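Local coordinates for uncharacterized lipoprotein YjhA (Bacillus subtilis, PDB 3CFU) that is of unknown function but is probably held at the cell membrane by a lipid, this fragment comprising its DUF4352 domain, at residues E6-G11 with Y146-D151; F15-V20 with L49-T54; G90-G95 with T105-Y110. All coordinates share one frame; numbering follows the deposited sequence.

Contact 1 (E6-G11 with Y146-D151)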
ATOM      1  N   GLU A   6      -0.515  -5.655  12.816  1.00 44.64           N
ATOM      2  CA  GLU A   6      -1.912  -5.687  13.231  1.00 44.54           C
ATOM      3  C   GLU A   6      -2.921  -5.669  12.076  1.00 44.79           C
ATOM      4  O   GLU A   6      -2.766  -4.924  11.097  1.00 48.88           O
ATOM      5  CB  GLU A   6      -2.171  -4.504  14.175  1.00 45.94           C
ATOM      6  CG  GLU A   6      -3.640  -4.220  14.512  1.00 48.72           C
ATOM      7  CD  GLU A   6      -3.840  -2.815  15.101  1.00 60.97           C
ATOM      8  OE1 GLU A   6      -4.961  -2.267  14.995  1.00 55.95           O
ATOM      9  OE2 GLU A   6      -2.874  -2.258  15.669  1.00 63.65           O
ATOM     10  N   THR A   7      -3.946  -6.508  12.199  1.00 39.15           N
ATOM     11  CA  THR A   7      -5.023  -6.601  11.219  1.00 35.91           C
ATOM     12  C   THR A   7      -6.203  -5.791  11.778  1.00 37.85           C
ATOM     13  O   THR A   7      -6.502  -5.870  12.974  1.00 36.13           O
ATOM     14  CB  THR A   7      -5.483  -8.077  11.016  1.00 38.45           C
ATOM     15  OG1 THR A   7      -4.392  -8.850  10.500  1.00 32.31           O
ATOM     16  CG2 THR A   7      -6.658  -8.166  10.034  1.00 32.17           C
ATOM     17  N   PHE A   8      -6.857  -5.002  10.927  1.00 34.21           N
ATOM     18  CA  PHE A   8      -8.003  -4.215  11.372  1.00 32.42           C
ATOM     19  C   PHE A   8      -9.048  -4.075  10.264  1.00 31.40           C
ATOM     20  O   PHE A   8      -8.737  -4.262   9.097  1.00 32.79           O
ATOM     21  CB  PHE A   8      -7.552  -2.818  11.867  1.00 31.80           C
ATOM     22  CG  PHE A   8      -6.762  -2.021  10.854  1.00 34.39           C
ATOM     23  CD1 PHE A   8      -5.401  -2.248  10.669  1.00 32.56           C
ATOM     24  CD2 PHE A   8      -7.383  -1.046  10.087  1.00 31.75           C
ATOM     25  CE1 PHE A   8      -4.670  -1.514   9.730  1.00 29.21           C
ATOM     26  CE2 PHE A   8      -6.667  -0.310   9.151  1.00 27.25           C
ATOM     27  CZ  PHE A   8      -5.306  -0.544   8.971  1.00 34.10           C
ATOM     28  N   LYS A   9     -10.288  -3.766  10.634  1.00 31.32           N
ATOM     29  CA  LYS A   9     -11.361  -3.593   9.656  1.00 35.64           C
ATOM     30  C   LYS A   9     -11.312  -2.190   9.046  1.00 37.76           C
ATOM     31  O   LYS A   9     -11.295  -1.186   9.765  1.00 35.91           O
ATOM     32  CB  LYS A   9     -12.730  -3.805  10.312  1.00 35.36           C
ATOM     33  CG  LYS A   9     -13.898  -3.895   9.331  1.00 32.84           C
ATOM     34  CD  LYS A   9     -15.205  -4.116  10.078  1.00 41.77           C
ATOM     35  CE  LYS A   9     -16.399  -3.658   9.264  1.00 42.37           C
ATOM     36  NZ  LYS A   9     -16.201  -2.256   8.813  1.00 52.56           N
ATOM     37  N   ALA A  10     -11.297  -2.133   7.718  1.00 33.92           N
ATOM     38  CA  ALA A  10     -11.246  -0.865   6.992  1.00 34.04           C
ATOM     39  C   ALA A  10     -12.158  -0.997   5.772  1.00 31.78           C
ATOM     40  O   ALA A  10     -11.780  -1.575   4.752  1.00 30.62           O
ATOM     41  CB  ALA A  10      -9.813  -0.579   6.576  1.00 35.67           C
ATOM     42  N   GLY A  11     -13.365  -0.463   5.892  1.00 32.58           N
ATOM     43  CA  GLY A  11     -14.319  -0.566   4.807  1.00 34.95           C
ATOM     44  C   GLY A  11     -14.813  -1.999   4.724  1.00 35.01           C
ATOM     45  O   GLY A  11     -15.170  -2.604   5.744  1.00 35.86           O
ATOM     46  N   TYR A 146      -6.724   5.388   6.690  1.00 35.21           N
ATOM     47  CA  TYR A 146      -6.299   4.566   7.827  1.00 36.03           C
ATOM     48  C   TYR A 146      -4.793   4.636   7.864  1.00 34.24           C
ATOM     49  O   TYR A 146      -4.130   4.257   6.902  1.00 34.08           O
ATOM     50  CB  TYR A 146      -6.738   3.106   7.664  1.00 30.87           C
ATOM     51  CG  TYR A 146      -8.231   2.916   7.768  1.00 34.20           C
ATOM     52  CD1 TYR A 146      -9.056   3.084   6.660  1.00 27.27           C
ATOM     53  CD2 TYR A 146      -8.824   2.613   8.996  1.00 30.28           C
ATOM     54  CE1 TYR A 146     -10.429   2.948   6.773  1.00 28.93           C
ATOM     55  CE2 TYR A 146     -10.193   2.478   9.123  1.00 30.55           C
ATOM     56  CZ  TYR A 146     -10.994   2.648   8.010  1.00 26.83           C
ATOM     57  OH  TYR A 146     -12.353   2.501   8.144  1.00 35.03           O
ATOM     58  N   LEU A 147      -4.249   5.117   8.974  1.00 34.76           N
ATOM     59  CA  LEU A 147      -2.812   5.257   9.086  1.00 35.41           C
ATOM     60  C   LEU A 147      -2.137   4.138   9.855  1.00 32.86           C
ATOM     61  O   LEU A 147      -2.630   3.699  10.887  1.00 30.18           O
ATOM     62  CB  LEU A 147      -2.461   6.596   9.752  1.00 35.92           C
ATOM     63  CG  LEU A 147      -3.055   7.885   9.178  1.00 36.55           C
ATOM     64  CD1 LEU A 147      -2.143   9.062   9.504  1.00 38.39           C
ATOM     65  CD2 LEU A 147      -3.205   7.764   7.687  1.00 36.21           C
ATOM     66  N   VAL A 148      -1.007   3.678   9.329  1.00 37.04           N
ATOM     67  CA  VAL A 148      -0.211   2.648   9.982  1.00 39.03           C
ATOM     68  C   VAL A 148       1.183   3.233  10.128  1.00 42.77           C
ATOM     69  O   VAL A 148       1.874   3.457   9.133  1.00 40.89           O
ATOM     70  CB  VAL A 148      -0.096   1.357   9.158  1.00 38.54           C
ATOM     71  CG1 VAL A 148       0.358   0.225  10.069  1.00 34.19           C
ATOM     72  CG2 VAL A 148      -1.425   1.018   8.502  1.00 39.88           C
ATOM     73  N   LYS A 149       1.584   3.501  11.367  1.00 48.94           N
ATOM     74  CA  LYS A 149       2.902   4.067  11.638  1.00 50.84           C
ATOM     75  C   LYS A 149       3.926   2.955  11.459  1.00 51.13           C
ATOM     76  O   LYS A 149       3.714   1.831  11.913  1.00 51.01           O
ATOM     77  CB  LYS A 149       2.962   4.606  13.061  1.00 53.00           C
ATOM     78  CG  LYS A 149       4.061   5.624  13.303  1.00 57.43           C
ATOM     79  CD  LYS A 149       3.628   7.023  12.905  1.00 64.81           C
ATOM     80  CE  LYS A 149       4.617   8.058  13.423  1.00 72.33           C
ATOM     81  NZ  LYS A 149       4.237   9.444  13.030  1.00 70.86           N
ATOM     82  N   LEU A 150       5.035   3.265  10.799  1.00 53.07           N
ATOM     83  CA  LEU A 150       6.053   2.257  10.553  1.00 54.91           C
ATOM     84  C   LEU A 150       7.231   2.293  11.537  1.00 59.17           C
ATOM     85  O   LEU A 150       8.291   2.843  11.230  1.00 60.52           O
ATOM     86  CB  LEU A 150       6.568   2.389   9.113  1.00 51.53           C
ATOM     87  CG  LEU A 150       5.517   2.537   7.998  1.00 50.43           C
ATOM     88  CD1 LEU A 150       6.212   2.890   6.682  1.00 47.63           C
ATOM     89  CD2 LEU A 150       4.708   1.250   7.833  1.00 36.87           C
ATOM     90  N   ASP A 151       7.031   1.724  12.724  1.00 62.46           N
ATOM     91  CA  ASP A 151       8.083   1.633  13.738  1.00 65.06           C
ATOM     92  C   ASP A 151       7.788   0.552  14.781  1.00 64.88           C
ATOM     93  O   ASP A 151       8.644  -0.352  14.942  1.00 65.74           O
ATOM     94  CB  ASP A 151       8.359   2.986  14.434  1.00 66.67           C
ATOM     95  CG  ASP A 151       7.101   3.766  14.766  1.00 68.10           C
ATOM     96  OD1 ASP A 151       6.058   3.150  15.060  1.00 70.70           O
ATOM     97  OD2 ASP A 151       7.173   5.015  14.751  1.00 68.15           O
TER
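Phe8 and Tyr146 meet because of how each ring leaves its backbone. In Phe8 the first torsion (chi1 56°) sets CG between the backbone N and the carbonyl carbon, while in Tyr146 (chi1 -69°) CG stands opposite the carbonyl carbon and the ring reaches across toward strand 7-10. The rings meet obliquely, as neither a stack nor an edge-to-face pair. Their planes are inclined by 37° and their centroids lie 5.8 Å apart, and the closest touch is from Phe8 CE2 to Tyr146 CD2 at 3.6 Å. Farther along the tyrosine, Ala10 supplies a methyl group. Its CB sits almost squarely over the ring centre, 3.6 Å from the Tyr146 centroid, which is a CH-pi contact on one face. Phe8 CZ also brushes Val148 CG2 at 4.2 Å. Beyond the contact, Phe8 stacks on the ring of His2, and Ala10 also touches Tyr124 on strand 121-124.

The two strands run nearly antiparallel, but they are not paired: their axes are 9.8 Å apart at closest approach. Strand 7-10 is an outermost strand of the four-stranded sheet and strand 146-149 of the three-stranded one, so side chains bridge the space between the two layers. This is the packing of a beta sandwich, consistent with the immunoglobulin-like fold of related families. Chemically the meeting is one of carbon against carbon, with only the Ala10 methyl placed over a ring face, which suggests that apolar packing rather than polar bonding joins these two edge strands here.

Contact 2 (F15-V20 with L49-T54)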
ATOM      1  N   PHE A  15      -7.442  -5.219   6.676  1.00 32.48           N
ATOM      2  CA  PHE A  15      -6.173  -4.826   6.098  1.00 31.54           C
ATOM      3  C   PHE A  15      -5.002  -4.943   7.051  1.00 30.26           C
ATOM      4  O   PHE A  15      -5.131  -4.675   8.247  1.00 29.60           O
ATOM      5  CB  PHE A  15      -6.274  -3.373   5.631  1.00 29.53           C
ATOM      6  CG  PHE A  15      -4.994  -2.819   5.107  1.00 29.68           C
ATOM      7  CD1 PHE A  15      -4.573  -3.120   3.824  1.00 25.94           C
ATOM      8  CD2 PHE A  15      -4.191  -2.021   5.910  1.00 28.51           C
ATOM      9  CE1 PHE A  15      -3.379  -2.641   3.343  1.00 26.77           C
ATOM     10  CE2 PHE A  15      -2.993  -1.534   5.439  1.00 26.50           C
ATOM     11  CZ  PHE A  15      -2.581  -1.849   4.149  1.00 29.78           C
ATOM     12  N   THR A  16      -3.842  -5.303   6.525  1.00 32.89           N
ATOM     13  CA  THR A  16      -2.691  -5.421   7.390  1.00 37.98           C
ATOM     14  C   THR A  16      -1.367  -5.133   6.706  1.00 37.11           C
ATOM     15  O   THR A  16      -1.176  -5.448   5.531  1.00 39.53           O
ATOM     16  CB  THR A  16      -2.631  -6.845   8.048  1.00 37.80           C
ATOM     17  OG1 THR A  16      -1.334  -7.064   8.623  1.00 47.06           O
ATOM     18  CG2 THR A  16      -2.906  -7.914   7.037  1.00 33.93           C
ATOM     19  N   VAL A  17      -0.473  -4.485   7.447  1.00 41.99           N
ATOM     20  CA  VAL A  17       0.864  -4.209   6.951  1.00 42.87           C
ATOM     21  C   VAL A  17       1.682  -5.325   7.609  1.00 46.26           C
ATOM     22  O   VAL A  17       1.816  -5.366   8.835  1.00 45.59           O
ATOM     23  CB  VAL A  17       1.399  -2.832   7.412  1.00 41.50           C
ATOM     24  CG1 VAL A  17       2.795  -2.616   6.840  1.00 40.53           C
ATOM     25  CG2 VAL A  17       0.469  -1.718   6.952  1.00 41.53           C
ATOM     26  N   ASN A  18       2.207  -6.239   6.798  1.00 49.28           N
ATOM     27  CA  ASN A  18       2.980  -7.372   7.306  1.00 51.17           C
ATOM     28  C   ASN A  18       4.366  -6.990   7.808  1.00 53.84           C
ATOM     29  O   ASN A  18       4.594  -6.936   9.016  1.00 54.22           O
ATOM     30  CB  ASN A  18       3.086  -8.442   6.222  1.00 50.36           C
ATOM     31  CG  ASN A  18       1.728  -8.978   5.804  1.00 52.77           C
ATOM     32  OD1 ASN A  18       1.533  -9.395   4.658  1.00 56.10           O
ATOM     33  ND2 ASN A  18       0.784  -8.979   6.737  1.00 49.28           N
ATOM     34  N   LYS A  19       5.293  -6.733   6.891  1.00 56.65           N
ATOM     35  CA  LYS A  19       6.645  -6.350   7.282  1.00 57.06           C
ATOM     36  C   LYS A  19       7.176  -5.203   6.448  1.00 57.12           C
ATOM     37  O   LYS A  19       6.585  -4.824   5.432  1.00 55.15           O
ATOM     38  CB  LYS A  19       7.633  -7.512   7.104  1.00 58.88           C
ATOM     39  CG  LYS A  19       7.018  -8.889   7.043  1.00 64.29           C
ATOM     40  CD  LYS A  19       7.030  -9.437   5.627  1.00 67.99           C
ATOM     41  CE  LYS A  19       8.437  -9.804   5.176  1.00 62.34           C
ATOM     42  NZ  LYS A  19       8.430 -10.253   3.760  1.00 67.87           N
ATOM     43  N   VAL A  20       8.298  -4.649   6.899  1.00 56.68           N
ATOM     44  CA  VAL A  20       8.971  -3.601   6.158  1.00 55.70           C
ATOM     45  C   VAL A  20      10.438  -3.996   6.007  1.00 58.27           C
ATOM     46  O   VAL A  20      11.223  -3.910   6.952  1.00 59.41           O
ATOM     47  CB  VAL A  20       8.928  -2.217   6.839  1.00 53.71           C
ATOM     48  CG1 VAL A  20       9.675  -1.208   5.962  1.00 50.96           C
ATOM     49  CG2 VAL A  20       7.497  -1.763   7.033  1.00 54.80           C
ATOM     50  N   LEU A  49      12.128   1.312   1.030  1.00 54.88           N
ATOM     51  CA  LEU A  49      11.213   0.538   1.854  1.00 52.48           C
ATOM     52  C   LEU A  49      10.469  -0.475   0.963  1.00 50.60           C
ATOM     53  O   LEU A  49      10.144  -0.193  -0.193  1.00 50.12           O
ATOM     54  CB  LEU A  49      10.175   1.459   2.515  1.00 52.27           C
ATOM     55  CG  LEU A  49      10.691   2.293   3.693  1.00 53.53           C
ATOM     56  CD1 LEU A  49      12.055   2.871   3.369  1.00 58.54           C
ATOM     57  CD2 LEU A  49       9.701   3.399   4.025  1.00 53.04           C
ATOM     58  N   ILE A  50      10.235  -1.664   1.509  1.00 48.80           N
ATOM     59  CA  ILE A  50       9.492  -2.702   0.806  1.00 48.46           C
ATOM     60  C   ILE A  50       8.406  -3.144   1.765  1.00 48.32           C
ATOM     61  O   ILE A  50       8.595  -4.087   2.531  1.00 49.84           O
ATOM     62  CB  ILE A  50      10.330  -3.939   0.455  1.00 50.71           C
ATOM     63  CG1 ILE A  50      11.477  -3.554  -0.480  1.00 50.21           C
ATOM     64  CG2 ILE A  50       9.438  -4.989  -0.198  1.00 48.39           C
ATOM     65  CD1 ILE A  50      12.562  -2.753   0.199  1.00 61.71           C
ATOM     66  N   ILE A  51       7.270  -2.456   1.728  1.00 48.72           N
ATOM     67  CA  ILE A  51       6.156  -2.779   2.604  1.00 47.07           C
ATOM     68  C   ILE A  51       5.278  -3.855   1.989  1.00 46.58           C
ATOM     69  O   ILE A  51       4.831  -3.729   0.848  1.00 47.29           O
ATOM     70  CB  ILE A  51       5.292  -1.528   2.886  1.00 46.42           C
ATOM     71  CG1 ILE A  51       6.153  -0.445   3.547  1.00 44.78           C
ATOM     72  CG2 ILE A  51       4.131  -1.888   3.795  1.00 45.46           C
ATOM     73  CD1 ILE A  51       5.529   0.928   3.559  1.00 45.13           C
ATOM     74  N   GLU A  52       5.067  -4.930   2.743  1.00 46.26           N
ATOM     75  CA  GLU A  52       4.211  -6.018   2.294  1.00 45.37           C
ATOM     76  C   GLU A  52       2.904  -5.829   3.045  1.00 45.02           C
ATOM     77  O   GLU A  52       2.904  -5.652   4.267  1.00 45.62           O
ATOM     78  CB  GLU A  52       4.811  -7.387   2.634  1.00 43.61           C
ATOM     79  CG  GLU A  52       3.959  -8.538   2.138  1.00 48.88           C
ATOM     80  CD  GLU A  52       4.491  -9.893   2.555  1.00 64.19           C
ATOM     81  OE1 GLU A  52       4.427 -10.217   3.761  1.00 67.11           O
ATOM     82  OE2 GLU A  52       4.977 -10.634   1.673  1.00 71.97           O
ATOM     83  N   VAL A  53       1.797  -5.849   2.307  1.00 44.70           N
ATOM     84  CA  VAL A  53       0.472  -5.670   2.897  1.00 41.35           C
ATOM     85  C   VAL A  53      -0.484  -6.766   2.419  1.00 42.80           C
ATOM     86  O   VAL A  53      -0.219  -7.453   1.429  1.00 38.40           O
ATOM     87  CB  VAL A  53      -0.127  -4.264   2.533  1.00 42.38           C
ATOM     88  CG1 VAL A  53       0.812  -3.153   2.985  1.00 39.01           C
ATOM     89  CG2 VAL A  53      -0.359  -4.151   1.038  1.00 41.19           C
ATOM     90  N   THR A  54      -1.593  -6.928   3.135  1.00 42.88           N
ATOM     91  CA  THR A  54      -2.592  -7.927   2.792  1.00 42.77           C
ATOM     92  C   THR A  54      -3.978  -7.314   2.869  1.00 39.88           C
ATOM     93  O   THR A  54      -4.282  -6.574   3.800  1.00 37.29           O
ATOM     94  CB  THR A  54      -2.563  -9.133   3.766  1.00 45.03           C
ATOM     95  OG1 THR A  54      -1.363  -9.885   3.559  1.00 52.36           O
ATOM     96  CG2 THR A  54      -3.779 -10.046   3.537  1.00 40.29           C
TER
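Thr16 and Thr54 exchange backbone bonds in both directions, Thr16 N giving to Thr54 O at 3.0 Å and Thr54 N to Thr16 O at 2.8 Å. They form a hydrogen-bonded pair of an antiparallel sheet, the four-stranded layer of a beta sandwich in which strands 13-23 and 47-57 are the central neighbours. The next pair, Val17 with Val53, is non-hydrogen-bonded. A beta bulge then shifts the register by one residue: Asn18 and Lys19 together face Glu52. Glu52 O accepts from Asn18 N at 2.7 Å, whereas Glu52 N gives a nearly straight bond to Lys19 O (3.1 Å, 170° at the hydrogen). Val20 with Ile51 resumes the pairing beyond.

Val17, Ile51 and Val53 share one face of the sheet, and the extra residue of the bulge brings Val20 onto it as well. Val17 CG1, placed opposite its own backbone N (chi1 -179°), presses on Ile51 CG2 at 3.4 Å. Phe15 swings its ring in obliquely, CE1 lying 3.7 Å from Val53 CB. This face looks into the sandwich: Leu122 covers Val17 and Val53, Leu72 lies against Ile51, and Tyr124 stacks on Phe15.

The other side is largely polar. The Lys19 chain is bent at chi2 and chi3 and brings NZ to 4.0 Å from Glu52 OE1, near enough for attraction but beyond a salt bridge. Glu52 has a firmer partner in Arg91, whose NH2 pairs with OE2 and probably helps fix the carboxylate. Thr54 OG1 is bonded to Thr105 OG1 of the next strand, while the methyl CG2 of Thr16 rests 3.5 Å from Thr54 CB.

Contact 3 (G90-G95 with T105-Y110)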
ATOM      1  N   GLY A  90       6.453 -10.307  -9.223  1.00 77.11           N
ATOM      2  CA  GLY A  90       5.321 -11.150  -8.879  1.00 74.10           C
ATOM      3  C   GLY A  90       4.677 -10.727  -7.566  1.00 71.28           C
ATOM      4  O   GLY A  90       3.576 -11.171  -7.235  1.00 71.21           O
ATOM      5  N   ARG A  91       5.354  -9.861  -6.817  1.00 67.98           N
ATOM      6  CA  ARG A  91       4.841  -9.397  -5.527  1.00 64.87           C
ATOM      7  C   ARG A  91       4.348  -7.951  -5.571  1.00 62.04           C
ATOM      8  O   ARG A  91       3.564  -7.530  -4.720  1.00 59.67           O
ATOM      9  CB  ARG A  91       5.927  -9.521  -4.449  1.00 65.03           C
ATOM     10  CG  ARG A  91       6.453 -10.935  -4.217  1.00 66.71           C
ATOM     11  CD  ARG A  91       7.668 -10.917  -3.288  1.00 69.83           C
ATOM     12  NE  ARG A  91       7.311 -10.559  -1.916  1.00 63.98           N
ATOM     13  CZ  ARG A  91       8.086  -9.855  -1.092  1.00 64.21           C
ATOM     14  NH1 ARG A  91       9.272  -9.418  -1.495  1.00 65.43           N
ATOM     15  NH2 ARG A  91       7.674  -9.591   0.141  1.00 63.50           N
ATOM     16  N   ILE A  92       4.820  -7.197  -6.560  1.00 59.54           N
ATOM     17  CA  ILE A  92       4.440  -5.797  -6.717  1.00 58.71           C
ATOM     18  C   ILE A  92       2.920  -5.639  -6.763  1.00 55.51           C
ATOM     19  O   ILE A  92       2.264  -6.178  -7.655  1.00 56.78           O
ATOM     20  CB  ILE A  92       5.030  -5.207  -8.017  1.00 58.32           C
ATOM     21  CG1 ILE A  92       6.553  -5.394  -8.040  1.00 64.59           C
ATOM     22  CG2 ILE A  92       4.674  -3.734  -8.122  1.00 62.77           C
ATOM     23  CD1 ILE A  92       7.292  -4.716  -6.893  1.00 67.94           C
ATOM     24  N   LEU A  93       2.367  -4.902  -5.801  1.00 49.40           N
ATOM     25  CA  LEU A  93       0.923  -4.679  -5.742  1.00 50.42           C
ATOM     26  C   LEU A  93       0.502  -3.688  -6.826  1.00 49.93           C
ATOM     27  O   LEU A  93       0.896  -2.523  -6.799  1.00 53.71           O
ATOM     28  CB  LEU A  93       0.530  -4.137  -4.362  1.00 49.99           C
ATOM     29  CG  LEU A  93      -0.960  -3.991  -4.033  1.00 47.05           C
ATOM     30  CD1 LEU A  93      -1.112  -3.656  -2.558  1.00 45.65           C
ATOM     31  CD2 LEU A  93      -1.591  -2.906  -4.887  1.00 45.89           C
HETATM   32  N   MSE A  94      -0.315  -4.138  -7.769  1.00 47.40           N
HETATM   33  CA  MSE A  94      -0.735  -3.256  -8.845  1.00 46.74           C
HETATM   34  C   MSE A  94      -2.247  -3.072  -8.897  1.00 43.23           C
HETATM   35  O   MSE A  94      -2.762  -1.986  -8.610  1.00 42.42           O
HETATM   36  CB  MSE A  94      -0.224  -3.816 -10.169  1.00 48.85           C
HETATM   37  CG  MSE A  94       0.389  -2.789 -11.077  1.00 62.01           C
HETATM   38 SE   MSE A  94       1.880  -1.826 -10.255  1.00 98.38          SE
HETATM   39  CE  MSE A  94       3.316  -2.910 -10.957  1.00 88.51           C
ATOM     40  N   GLY A  95      -2.946  -4.138  -9.271  1.00 40.50           N
ATOM     41  CA  GLY A  95      -4.391  -4.109  -9.357  1.00 38.03           C
ATOM     42  C   GLY A  95      -4.887  -5.503  -9.679  1.00 37.82           C
ATOM     43  O   GLY A  95      -4.101  -6.361 -10.075  1.00 38.80           O
ATOM     44  N   THR A 105      -1.937 -10.590  -1.198  1.00 42.94           N
ATOM     45  CA  THR A 105      -0.775 -10.033  -0.517  1.00 43.50           C
ATOM     46  C   THR A 105       0.190  -9.500  -1.565  1.00 44.11           C
ATOM     47  O   THR A 105       0.424 -10.144  -2.590  1.00 41.52           O
ATOM     48  CB  THR A 105      -0.079 -11.101   0.380  1.00 43.79           C
ATOM     49  OG1 THR A 105      -1.038 -11.674   1.280  1.00 46.91           O
ATOM     50  CG2 THR A 105       1.032 -10.465   1.208  1.00 46.03           C
ATOM     51  N   GLY A 106       0.730  -8.312  -1.307  1.00 42.71           N
ATOM     52  CA  GLY A 106       1.639  -7.681  -2.246  1.00 42.33           C
ATOM     53  C   GLY A 106       2.521  -6.631  -1.602  1.00 42.74           C
ATOM     54  O   GLY A 106       2.413  -6.357  -0.405  1.00 42.43           O
ATOM     55  N   VAL A 107       3.388  -6.016  -2.396  1.00 43.07           N
ATOM     56  CA  VAL A 107       4.302  -5.033  -1.848  1.00 45.67           C
ATOM     57  C   VAL A 107       4.209  -3.628  -2.445  1.00 44.74           C
ATOM     58  O   VAL A 107       3.825  -3.454  -3.601  1.00 43.19           O
ATOM     59  CB  VAL A 107       5.776  -5.557  -1.969  1.00 46.82           C
ATOM     60  CG1 VAL A 107       5.942  -6.844  -1.138  1.00 48.24           C
ATOM     61  CG2 VAL A 107       6.125  -5.843  -3.432  1.00 50.30           C
ATOM     62  N   LEU A 108       4.537  -2.637  -1.615  1.00 44.66           N
ATOM     63  CA  LEU A 108       4.566  -1.222  -1.989  1.00 44.79           C
ATOM     64  C   LEU A 108       6.022  -0.838  -1.753  1.00 47.01           C
ATOM     65  O   LEU A 108       6.659  -1.384  -0.855  1.00 48.10           O
ATOM     66  CB  LEU A 108       3.672  -0.378  -1.067  1.00 42.10           C
ATOM     67  CG  LEU A 108       2.166  -0.230  -1.295  1.00 38.61           C
ATOM     68  CD1 LEU A 108       1.631  -1.396  -2.090  1.00 42.82           C
ATOM     69  CD2 LEU A 108       1.468  -0.128   0.058  1.00 32.42           C
ATOM     70  N   SER A 109       6.555   0.094  -2.537  1.00 51.26           N
ATOM     71  CA  SER A 109       7.949   0.486  -2.365  1.00 53.11           C
ATOM     72  C   SER A 109       8.175   1.989  -2.486  1.00 54.70           C
ATOM     73  O   SER A 109       7.537   2.666  -3.298  1.00 55.95           O
ATOM     74  CB  SER A 109       8.823  -0.257  -3.379  1.00 53.07           C
ATOM     75  OG  SER A 109      10.144  -0.426  -2.890  1.00 56.07           O
ATOM     76  N   TYR A 110       9.094   2.501  -1.671  1.00 55.31           N
ATOM     77  CA  TYR A 110       9.408   3.927  -1.648  1.00 56.69           C
ATOM     78  C   TYR A 110      10.874   4.164  -1.304  1.00 57.89           C
ATOM     79  O   TYR A 110      11.495   3.367  -0.603  1.00 57.76           O
ATOM     80  CB  TYR A 110       8.555   4.623  -0.591  1.00 57.30           C
ATOM     81  CG  TYR A 110       7.078   4.367  -0.714  1.00 56.22           C
ATOM     82  CD1 TYR A 110       6.264   5.220  -1.459  1.00 54.11           C
ATOM     83  CD2 TYR A 110       6.491   3.267  -0.089  1.00 53.71           C
ATOM     84  CE1 TYR A 110       4.900   4.983  -1.579  1.00 44.41           C
ATOM     85  CE2 TYR A 110       5.123   3.019  -0.205  1.00 55.46           C
ATOM     86  CZ  TYR A 110       4.336   3.881  -0.952  1.00 47.88           C
ATOM     87  OH  TYR A 110       2.995   3.629  -1.097  1.00 41.06           O
TER
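Arg91 opens the contact with both backbone and side chain against Val107. Its carbonyl O takes the N-H of Val107, with Arg91 O and Val107 N 2.8 Å apart. The side chain bends at chi3 (70°), which brings the guanidinium across the strand, one face resting on Val107 CG1 near the rim of the group; Arg91 NH2 is 3.5 Å from that methyl. Gly106 passes beside the same carbonyl, its CA 3.1 Å from Arg91 O, where a beta carbon would be crowded between Arg91 O and Leu93 CB.

Ile92 follows, bridged to Val107 through the backbone. Here the irregular segment 90-95 makes a single beta bridge to strand 103-112, an outermost strand of the four-stranded layer of the sandwich. Ile92 CD1 reaches back to Val107 CG2 at 3.8 Å. An alanine in place of Val107 lacks both methyls, which would probably leave the Arg91 guanidinium without support on that face and open a gap beside Ile92 CD1.

Leu93 gives its N-H to Val107 O, the N and O 3.0 Å apart. Its side chain lies alongside that of Leu108, CD1 to CD1 3.6 Å, and Val53 of the adjacent strand 47-57 and Phe70 of strand 70-73, in the opposing sheet, pack against it.

All three contacts involve the four-stranded antiparallel sheet, ordered 7-10, 13-23, 47-57, 103-112; contact 1 reaches from it to the three-stranded sheet and contact 3 adds a loop to its edge. The centres of contacts 1 and 2 lie 10 Å apart and those of contacts 2 and 3 lie 9 Å apart; each of these pairs touches through neighbouring strands. Contacts 1 and 3, with centres 17 Å apart, do not touch, their nearest atoms being about 7 Å apart. Along the chain contact 2 closes before contact 3 opens, and both are nested inside the long loop closed by contact 1, which therefore joins the two ends of the modelled chain.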